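Local atomic coordinates of M64R (Myxoma virus, PDB entry 5CZ3), a protein that probably acts as a poxvirus host-range factor of the C7 family, supporting multiplication of the virus in different cell types. Residues V13-I16 with D17-V20. Numbering follows the deposited sequence.
Sequences VFLI and DENV
Glu18 folds back from the turn so that its side chain crosses that of Leu15 at a slant. Its CB lies 4.1 Å from Leu15 CB; CG carries the chain outward without meeting Leu15, and the bend there (chi2 73°) turns CD back, so that OE1 rests 3.6 Å from Leu15 CB and, more loosely, 4.1 Å from Leu15 CD2, while OE2 leads off. A flexible acid suits this partly exposed place, which probably keeps its charge near solvent. Leu15 and Val20 form an antiparallel hydrogen-bonded pair: Leu15 N to Val20 O is 3.0 Å and Val20 N to Leu15 O 3.1 Å, both nearly straight at the hydrogen. Residues 16 to 19 make a type I turn, closed by Asn19 N donating to Ile16 O at 3.0 Å from above the carbonyl plane. Because Asn19 and Val20 both face Leu15, this is a G1 beta bulge, the usual partner of a type I turn in a tight hairpin; together they link strands 10-15 and 20-23, neighbours in one sheet of the beta-sandwich. Asparagine tolerates the left-handed backbone of Asn19 (phi 53°, psi 51°) better than most residues. The beta-branched Val20 fits the extended strand, its CB 4.4 Å from Leu15 CB, and Leu15 also packs on Phe49 and Ile22.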
ATOM      1  N   VAL A  13       0.086   3.540   3.252  1.00 37.81           N
ATOM      2  CA  VAL A  13       1.326   2.843   2.933  1.00 37.50           C
ATOM      3  C   VAL A  13       2.518   3.773   3.119  1.00 38.65           C
ATOM      4  O   VAL A  13       2.571   4.851   2.526  1.00 39.61           O
ATOM      5  CB  VAL A  13       1.316   2.301   1.493  1.00 37.48           C
ATOM      6  CG1 VAL A  13       2.641   1.625   1.171  1.00 37.11           C
ATOM      7  CG2 VAL A  13       0.157   1.335   1.302  1.00 37.36           C
ATOM      8  N   PHE A  14       3.470   3.355   3.946  1.00 39.08           N
ATOM      9  CA  PHE A  14       4.624   4.189   4.262  1.00 40.77           C
ATOM     10  C   PHE A  14       5.933   3.575   3.777  1.00 42.30           C
ATOM     11  O   PHE A  14       6.224   2.412   4.055  1.00 43.53           O
ATOM     12  CB  PHE A  14       4.702   4.436   5.770  1.00 41.17           C
ATOM     13  CG  PHE A  14       3.466   5.060   6.351  1.00 41.59           C
ATOM     14  CD1 PHE A  14       3.316   6.437   6.381  1.00 42.63           C
ATOM     15  CD2 PHE A  14       2.451   4.270   6.870  1.00 40.90           C
ATOM     16  CE1 PHE A  14       2.178   7.014   6.915  1.00 43.17           C
ATOM     17  CE2 PHE A  14       1.312   4.843   7.407  1.00 41.12           C
ATOM     18  CZ  PHE A  14       1.175   6.215   7.430  1.00 42.17           C
ATOM     19  N   LEU A  15       6.717   4.365   3.050  1.00 43.15           N
ATOM     20  CA  LEU A  15       8.060   3.957   2.651  1.00 44.41           C
ATOM     21  C   LEU A  15       9.065   4.598   3.603  1.00 46.42           C
ATOM     22  O   LEU A  15       9.366   5.788   3.497  1.00 47.44           O
ATOM     23  CB  LEU A  15       8.351   4.346   1.200  1.00 45.54           C
ATOM     24  CG  LEU A  15       7.805   3.412   0.110  1.00 45.05           C
ATOM     25  CD1 LEU A  15       6.286   3.479   0.015  1.00 44.09           C
ATOM     26  CD2 LEU A  15       8.443   3.717  -1.240  1.00 46.21           C
ATOM     27  N   ILE A  16       9.577   3.791   4.527  1.00 47.15           N
ATOM     28  CA  ILE A  16      10.320   4.284   5.684  1.00 49.27           C
ATOM     29  C   ILE A  16      11.592   5.055   5.343  1.00 52.04           C
ATOM     30  O   ILE A  16      11.727   6.226   5.704  1.00 52.71           O
ATOM     31  CB  ILE A  16      10.697   3.121   6.623  1.00 49.46           C
ATOM     32  CG1 ILE A  16       9.452   2.308   6.987  1.00 46.60           C
ATOM     33  CG2 ILE A  16      11.383   3.642   7.873  1.00 52.49           C
ATOM     34  CD1 ILE A  16       8.319   3.145   7.540  1.00 45.15           C
ATOM     35  N   ASP A  17      12.522   4.399   4.659  1.00 54.13           N
ATOM     36  CA  ASP A  17      13.815   5.005   4.355  1.00 57.37           C
ATOM     37  C   ASP A  17      13.699   6.134   3.336  1.00 57.50           C
ATOM     38  O   ASP A  17      14.565   7.006   3.263  1.00 61.08           O
ATOM     39  CB  ASP A  17      14.792   3.943   3.852  1.00 60.56           C
ATOM     40  CG  ASP A  17      15.134   2.917   4.915  1.00 64.35           C
ATOM     41  OD1 ASP A  17      15.219   3.298   6.103  1.00 65.15           O
ATOM     42  OD2 ASP A  17      15.313   1.731   4.565  1.00 67.76           O
ATOM     43  N   GLU A  18      12.629   6.117   2.549  1.00 54.02           N
ATOM     44  CA  GLU A  18      12.391   7.174   1.576  1.00 52.63           C
ATOM     45  C   GLU A  18      11.623   8.326   2.212  1.00 51.33           C
ATOM     46  O   GLU A  18      11.473   9.390   1.608  1.00 51.52           O
ATOM     47  CB  GLU A  18      11.628   6.635   0.362  1.00 51.16           C
ATOM     48  CG  GLU A  18      12.460   5.756  -0.566  1.00 51.03           C
ATOM     49  CD  GLU A  18      12.750   4.392   0.023  1.00 49.23           C
ATOM     50  OE1 GLU A  18      11.938   3.911   0.839  1.00 47.25           O
ATOM     51  OE2 GLU A  18      13.795   3.803  -0.325  1.00 50.28           O
ATOM     52  N   ASN A  19      11.147   8.100   3.435  1.00 50.49           N
ATOM     53  CA  ASN A  19      10.365   9.083   4.184  1.00 51.04           C
ATOM     54  C   ASN A  19       9.179   9.609   3.380  1.00 50.32           C
ATOM     55  O   ASN A  19       8.992  10.818   3.250  1.00 52.54           O
ATOM     56  CB  ASN A  19      11.254  10.247   4.631  1.00 53.54           C
ATOM     57  CG  ASN A  19      10.663  11.018   5.799  1.00 54.88           C
ATOM     58  OD1 ASN A  19      10.155  10.430   6.753  1.00 54.09           O
ATOM     59  ND2 ASN A  19      10.726  12.343   5.726  1.00 57.53           N
ATOM     60  N   VAL A  20       8.385   8.692   2.837  1.00 47.49           N
ATOM     61  CA  VAL A  20       7.239   9.056   2.012  1.00 46.13           C
ATOM     62  C   VAL A  20       5.957   8.408   2.529  1.00 44.26           C
ATOM     63  O   VAL A  20       5.933   7.213   2.828  1.00 43.05           O
ATOM     64  CB  VAL A  20       7.462   8.647   0.539  1.00 45.38           C
ATOM     65  CG1 VAL A  20       6.178   8.793  -0.265  1.00 44.67           C
ATOM     66  CG2 VAL A  20       8.584   9.471  -0.078  1.00 47.10           C
TER